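Local coordinates for protein aspartate--tRNA(Asp/Asn) ligase (Sulfolobus tokodaii, PDB 1WYD) that probably activates L-aspartate with ATP and transfers it to both tRNA(Asp) and tRNA(Asn), acting as a homodimeric class II synthetase of relaxed tRNA specificity, at residues B[113-116]-B[117-120]; B[123-127]-B[128-132]. One frame throughout, in Å; residues are numbered along the deposited sequence.

Contact 1. Residues B[113-116]-B[117-120]; sequences DIDT and RLRE
Arg117 N donates to Asp113 O at 3.1 Å and Leu118 N to Ile114 O at 2.8 Å, i to i+4 bonds that make one short helical turn, while the next, Arg119 N to Asp115 O, is weak at 3.4 Å. Asp113 is the N-cap of helix 114-118. Its short carboxylate curls back over the first turn, with CG 55° from the backbone N about chi1, and OD2 takes the amide hydrogen of Thr116 (N to OD2 2.8 Å) from above the carboxylate plane. Thr116 OG1 gives a second bond, to Asp113 OD1, so one carboxylate holds both the backbone and the side chain of the residue three places on. This is the classic N-cap of a helix start. Ile114 reaches forward with CD1, which lies 3.6 Å from Leu118 CG and also over one face of the Arg117 guanidinium. In Arg117, bends at chi2 and chi3 bring the guanidinium back beside the first turn, with CD 3.3 Å from Asp113 O, and NH2 forms a salt bridge with Glu416; an alanine here would probably leave Glu416 without its charged mate and uncover one side of Ile114. Asp115 OD2 forms a salt bridge with Arg426. Arg119 lays one guanidinium face over Thr116 CA, and its carbonyl O accepts a hydrogen bond from Lys385 of the second subunit.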
ATOM      1  N   ASP B 113      28.512 -12.534   4.298  1.00 70.99           N
ATOM      2  CA  ASP B 113      27.527 -12.634   3.235  1.00 69.04           C
ATOM      3  C   ASP B 113      26.133 -12.221   3.700  1.00 67.06           C
ATOM      4  O   ASP B 113      25.830 -12.166   4.904  1.00 66.40           O
ATOM      5  CB  ASP B 113      27.440 -14.097   2.793  1.00 69.84           C
ATOM      6  CG  ASP B 113      27.135 -15.032   3.973  1.00 70.71           C
ATOM      7  OD1 ASP B 113      28.099 -15.383   4.696  1.00 71.27           O
ATOM      8  OD2 ASP B 113      25.973 -15.411   4.283  1.00 70.37           O
ATOM      9  N   ILE B 114      25.286 -11.989   2.703  1.00 64.54           N
ATOM     10  CA  ILE B 114      23.862 -11.775   2.869  1.00 61.93           C
ATOM     11  C   ILE B 114      23.200 -12.698   3.934  1.00 60.26           C
ATOM     12  O   ILE B 114      22.481 -12.240   4.838  1.00 58.98           O
ATOM     13  CB  ILE B 114      23.225 -11.925   1.469  1.00 62.00           C
ATOM     14  CG1 ILE B 114      22.043 -10.955   1.258  1.00 61.31           C
ATOM     15  CG2 ILE B 114      22.935 -13.417   1.128  1.00 62.63           C
ATOM     16  CD1 ILE B 114      21.244 -10.589   2.457  1.00 58.59           C
ATOM     17  N   ASP B 115      23.479 -13.990   3.863  1.00 58.58           N
ATOM     18  CA  ASP B 115      22.799 -14.927   4.763  1.00 56.59           C
ATOM     19  C   ASP B 115      23.186 -14.813   6.215  1.00 55.16           C
ATOM     20  O   ASP B 115      22.328 -14.957   7.078  1.00 55.32           O
ATOM     21  CB  ASP B 115      22.856 -16.350   4.238  1.00 56.65           C
ATOM     22  CG  ASP B 115      21.983 -16.526   3.026  1.00 57.21           C
ATOM     23  OD1 ASP B 115      20.769 -16.170   3.096  1.00 56.34           O
ATOM     24  OD2 ASP B 115      22.440 -16.956   1.943  1.00 58.05           O
ATOM     25  N   THR B 116      24.452 -14.506   6.482  1.00 54.01           N
ATOM     26  CA  THR B 116      24.910 -14.149   7.830  1.00 53.07           C
ATOM     27  C   THR B 116      24.300 -12.851   8.364  1.00 52.91           C
ATOM     28  O   THR B 116      24.069 -12.719   9.561  1.00 52.96           O
ATOM     29  CB  THR B 116      26.449 -14.011   7.871  1.00 53.19           C
ATOM     30  OG1 THR B 116      27.052 -15.206   7.352  1.00 53.11           O
ATOM     31  CG2 THR B 116      26.949 -13.901   9.331  1.00 51.37           C
ATOM     32  N   ARG B 117      24.090 -11.884   7.480  1.00 52.22           N
ATOM     33  CA  ARG B 117      23.440 -10.645   7.851  1.00 52.02           C
ATOM     34  C   ARG B 117      21.947 -10.797   8.134  1.00 51.35           C
ATOM     35  O   ARG B 117      21.419 -10.153   9.044  1.00 50.76           O
ATOM     36  CB  ARG B 117      23.652  -9.603   6.752  1.00 52.75           C
ATOM     37  CG  ARG B 117      25.042  -9.015   6.766  1.00 54.65           C
ATOM     38  CD  ARG B 117      25.619  -8.881   5.399  1.00 59.13           C
ATOM     39  NE  ARG B 117      24.805  -7.962   4.623  1.00 61.63           N
ATOM     40  CZ  ARG B 117      24.720  -7.960   3.307  1.00 63.54           C
ATOM     41  NH1 ARG B 117      25.405  -8.845   2.586  1.00 60.51           N
ATOM     42  NH2 ARG B 117      23.938  -7.061   2.708  1.00 66.69           N
ATOM     43  N   LEU B 118      21.273 -11.627   7.335  1.00 50.81           N
ATOM     44  CA  LEU B 118      19.872 -11.970   7.552  1.00 50.05           C
ATOM     45  C   LEU B 118      19.605 -12.675   8.892  1.00 50.38           C
ATOM     46  O   LEU B 118      18.488 -12.605   9.415  1.00 50.97           O
ATOM     47  CB  LEU B 118      19.328 -12.805   6.391  1.00 49.95           C
ATOM     48  CG  LEU B 118      19.250 -12.177   4.998  1.00 48.89           C
ATOM     49  CD1 LEU B 118      18.836 -13.173   3.903  1.00 47.21           C
ATOM     50  CD2 LEU B 118      18.278 -11.027   5.029  1.00 51.51           C
ATOM     51  N   ARG B 119      20.597 -13.342   9.468  1.00 50.29           N
ATOM     52  CA  ARG B 119      20.418 -13.849  10.840  1.00 51.01           C
ATOM     53  C   ARG B 119      20.395 -12.693  11.843  1.00 50.09           C
ATOM     54  O   ARG B 119      19.919 -12.845  12.980  1.00 49.32           O
ATOM     55  CB  ARG B 119      21.515 -14.840  11.256  1.00 51.61           C
ATOM     56  CG  ARG B 119      21.279 -16.271  10.819  1.00 56.22           C
ATOM     57  CD  ARG B 119      22.231 -17.314  11.500  1.00 63.72           C
ATOM     58  NE  ARG B 119      23.657 -17.078  11.230  1.00 67.43           N
ATOM     59  CZ  ARG B 119      24.291 -17.449  10.106  1.00 73.01           C
ATOM     60  NH1 ARG B 119      23.621 -18.081   9.138  1.00 75.39           N
ATOM     61  NH2 ARG B 119      25.596 -17.192   9.940  1.00 73.44           N
ATOM     62  N   GLU B 120      20.945 -11.547  11.433  1.00 48.87           N
ATOM     63  CA  GLU B 120      21.028 -10.387  12.320  1.00 48.37           C
ATOM     64  C   GLU B 120      20.618  -9.163  11.525  1.00 47.11           C
ATOM     65  O   GLU B 120      21.320  -8.145  11.440  1.00 46.23           O
ATOM     66  CB  GLU B 120      22.438 -10.274  12.933  1.00 48.86           C
ATOM     67  CG  GLU B 120      22.842 -11.484  13.767  1.00 51.83           C
ATOM     68  CD  GLU B 120      21.999 -11.648  15.028  1.00 57.57           C
ATOM     69  OE1 GLU B 120      21.351 -10.674  15.484  1.00 56.51           O
ATOM     70  OE2 GLU B 120      21.993 -12.771  15.589  1.00 62.55           O
TER

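Contact 2. Residues B[123-127]-B[128-132]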
ATOM      1  N   LEU B 123      20.288  -5.621  13.029  1.00 41.41           N
ATOM      2  CA  LEU B 123      21.552  -4.973  13.192  1.00 41.34           C
ATOM      3  C   LEU B 123      22.066  -4.525  11.836  1.00 41.68           C
ATOM      4  O   LEU B 123      22.592  -3.426  11.698  1.00 42.18           O
ATOM      5  CB  LEU B 123      22.553  -5.900  13.914  1.00 40.77           C
ATOM      6  CG  LEU B 123      22.161  -6.052  15.382  1.00 38.20           C
ATOM      7  CD1 LEU B 123      22.942  -7.195  16.059  1.00 39.42           C
ATOM      8  CD2 LEU B 123      22.342  -4.754  16.148  1.00 31.44           C
ATOM      9  N   ASP B 124      21.881  -5.364  10.834  1.00 41.65           N
ATOM     10  CA  ASP B 124      22.283  -5.001   9.505  1.00 42.70           C
ATOM     11  C   ASP B 124      21.489  -3.806   8.970  1.00 42.72           C
ATOM     12  O   ASP B 124      22.061  -2.929   8.403  1.00 43.65           O
ATOM     13  CB  ASP B 124      22.141  -6.186   8.576  1.00 42.68           C
ATOM     14  CG  ASP B 124      22.684  -5.897   7.200  1.00 44.12           C
ATOM     15  OD1 ASP B 124      23.903  -5.584   7.071  1.00 40.64           O
ATOM     16  OD2 ASP B 124      21.951  -5.971   6.189  1.00 47.22           O
ATOM     17  N   LEU B 125      20.174  -3.791   9.167  1.00 42.98           N
ATOM     18  CA  LEU B 125      19.296  -2.715   8.697  1.00 41.85           C
ATOM     19  C   LEU B 125      19.620  -1.390   9.365  1.00 41.69           C
ATOM     20  O   LEU B 125      19.420  -0.323   8.752  1.00 40.21           O
ATOM     21  CB  LEU B 125      17.848  -3.032   9.026  1.00 41.61           C
ATOM     22  CG  LEU B 125      16.915  -3.578   7.945  1.00 42.83           C
ATOM     23  CD1 LEU B 125      17.611  -3.968   6.640  1.00 38.75           C
ATOM     24  CD2 LEU B 125      16.060  -4.716   8.555  1.00 40.43           C
ATOM     25  N   ARG B 126      20.114  -1.464  10.611  1.00 40.38           N
ATOM     26  CA  ARG B 126      20.478  -0.242  11.332  1.00 40.88           C
ATOM     27  C   ARG B 126      21.656   0.524  10.711  1.00 40.59           C
ATOM     28  O   ARG B 126      21.916   1.646  11.082  1.00 39.13           O
ATOM     29  CB  ARG B 126      20.766  -0.513  12.801  1.00 39.68           C
ATOM     30  CG  ARG B 126      19.548  -0.757  13.621  1.00 39.35           C
ATOM     31  CD  ARG B 126      19.864  -1.031  15.090  1.00 37.60           C
ATOM     32  NE  ARG B 126      18.646  -1.399  15.834  1.00 39.21           N
ATOM     33  CZ  ARG B 126      18.648  -2.043  17.021  1.00 36.61           C
ATOM     34  NH1 ARG B 126      19.787  -2.396  17.645  1.00 31.67           N
ATOM     35  NH2 ARG B 126      17.503  -2.324  17.591  1.00 35.63           N
ATOM     36  N   ARG B 127      22.371  -0.092   9.775  1.00 41.08           N
ATOM     37  CA  ARG B 127      23.555   0.546   9.272  1.00 42.35           C
ATOM     38  C   ARG B 127      23.092   1.765   8.458  1.00 42.48           C
ATOM     39  O   ARG B 127      22.038   1.728   7.812  1.00 41.94           O
ATOM     40  CB  ARG B 127      24.353  -0.403   8.390  1.00 42.47           C
ATOM     41  CG  ARG B 127      25.184  -1.445   9.109  1.00 45.38           C
ATOM     42  CD  ARG B 127      26.130  -2.202   8.191  1.00 46.06           C
ATOM     43  NE  ARG B 127      25.328  -2.967   7.240  1.00 51.09           N
ATOM     44  CZ  ARG B 127      25.193  -2.714   5.930  1.00 52.31           C
ATOM     45  NH1 ARG B 127      25.849  -1.692   5.332  1.00 53.92           N
ATOM     46  NH2 ARG B 127      24.401  -3.501   5.211  1.00 50.41           N
ATOM     47  N   GLN B 128      23.893   2.830   8.468  1.00 43.81           N
ATOM     48  CA  GLN B 128      23.533   4.070   7.742  1.00 44.14           C
ATOM     49  C   GLN B 128      23.010   3.766   6.349  1.00 43.80           C
ATOM     50  O   GLN B 128      21.897   4.148   5.995  1.00 44.19           O
ATOM     51  CB  GLN B 128      24.702   5.047   7.716  1.00 44.73           C
ATOM     52  CG  GLN B 128      24.917   5.795   9.040  1.00 47.83           C
ATOM     53  CD  GLN B 128      23.643   6.425   9.568  1.00 50.88           C
ATOM     54  OE1 GLN B 128      23.208   7.468   9.070  1.00 55.81           O
ATOM     55  NE2 GLN B 128      23.044   5.807  10.576  1.00 52.98           N
ATOM     56  N   GLU B 129      23.793   3.017   5.593  1.00 44.94           N
ATOM     57  CA  GLU B 129      23.472   2.615   4.232  1.00 46.20           C
ATOM     58  C   GLU B 129      22.072   1.990   4.067  1.00 45.10           C
ATOM     59  O   GLU B 129      21.357   2.316   3.129  1.00 44.97           O
ATOM     60  CB  GLU B 129      24.546   1.639   3.723  1.00 47.42           C
ATOM     61  CG  GLU B 129      25.957   2.202   3.544  1.00 55.04           C
ATOM     62  CD  GLU B 129      26.724   2.506   4.852  1.00 63.87           C
ATOM     63  OE1 GLU B 129      26.511   1.830   5.893  1.00 64.97           O
ATOM     64  OE2 GLU B 129      27.581   3.442   4.835  1.00 69.17           O
ATOM     65  N   MET B 130      21.686   1.095   4.971  1.00 44.00           N
ATOM     66  CA  MET B 130      20.407   0.412   4.840  1.00 43.40           C
ATOM     67  C   MET B 130      19.300   1.364   5.248  1.00 42.56           C
ATOM     68  O   MET B 130      18.266   1.471   4.571  1.00 42.42           O
ATOM     69  CB  MET B 130      20.367  -0.865   5.692  1.00 43.34           C
ATOM     70  CG  MET B 130      21.162  -1.988   5.096  1.00 46.57           C
ATOM     71  SD  MET B 130      20.657  -2.317   3.365  1.00 53.64           S
ATOM     72  CE  MET B 130      22.383  -2.742   2.602  1.00 54.37           C
ATOM     73  N   GLN B 131      19.524   2.043   6.360  1.00 41.45           N
ATOM     74  CA  GLN B 131      18.632   3.119   6.787  1.00 41.79           C
ATOM     75  C   GLN B 131      18.287   4.077   5.649  1.00 41.23           C
ATOM     76  O   GLN B 131      17.118   4.407   5.465  1.00 41.03           O
ATOM     77  CB  GLN B 131      19.218   3.862   7.998  1.00 41.57           C
ATOM     78  CG  GLN B 131      19.039   3.058   9.229  1.00 41.22           C
ATOM     79  CD  GLN B 131      18.925   3.854  10.508  1.00 44.40           C
ATOM     80  OE1 GLN B 131      19.548   3.495  11.511  1.00 47.47           O
ATOM     81  NE2 GLN B 131      18.108   4.891  10.508  1.00 47.02           N
ATOM     82  N   ALA B 132      19.286   4.440   4.841  1.00 41.63           N
ATOM     83  CA  ALA B 132      19.076   5.343   3.686  1.00 41.88           C
ATOM     84  C   ALA B 132      18.186   4.704   2.614  1.00 41.97           C
ATOM     85  O   ALA B 132      17.359   5.373   1.974  1.00 41.65           O
ATOM     86  CB  ALA B 132      20.404   5.759   3.090  1.00 40.72           C
TER
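Arg127 and Glu129 open the charged part of the contact: NH1 of Arg127 and OE1 of Glu129 form a long salt bridge of 3.6 Å, the guanidinium and carboxylate planes only 6° apart. The NE/NH2 edge of the guanidinium grips Asp124 side-on, NH2 at 2.8 Å and NE at 3.0 Å from the single atom OD1, both from the same face of the carboxylate plane, which completes an Asp124-Arg127-Glu129 salt-bridge network. The bend at chi3 (-65°) turns the long chain back to make this grip. Arg121 holds Asp124 OD2.

Among backbone bonds, Arg127 O accepts from Gln131 N at 2.9 Å, and weakly from Met130 N. Arg127 is the N-cap of helix 128-150, and its carbonyl starts that helix.

In van der Waals packing, the flexible chain of Met130 runs alongside Arg127 and brings CE to 3.4 Å from Arg127 NH2; the apolar pair is Met130 CB with Leu125 CD1, 4.3 Å apart. Arg126 NE donates to Gly197 O of the second subunit, and its NH1 forms a salt bridge with Glu66.

Arg127 thus links Asp124 of helix 121-125 to Glu129 of helix 128-150, and the two carboxylates probably offset part of its buried positive charge.

Contacts 1 and 2 follow in series, their centres about 13 Å apart, with helix 114-118 passing into helix 121-125 and then helix 128-150. Asp124 joins them directly: its OD1 lies 3.5 Å from Arg117 NE, a long and weak ion pair, so that arginines from both contacts converge on one carboxylate. Each contact also meets the second subunit, and Tyr389 of that subunit packs on Glu120 of contact 1 and on Leu123 of contact 2, consistent with a shared place at the dimer interface. Contact 1 lies away from the annotated sites, whereas in contact 2 the side chain of Met130 is about 11 Å from that of Ala402, a predicted ATP-binding residue.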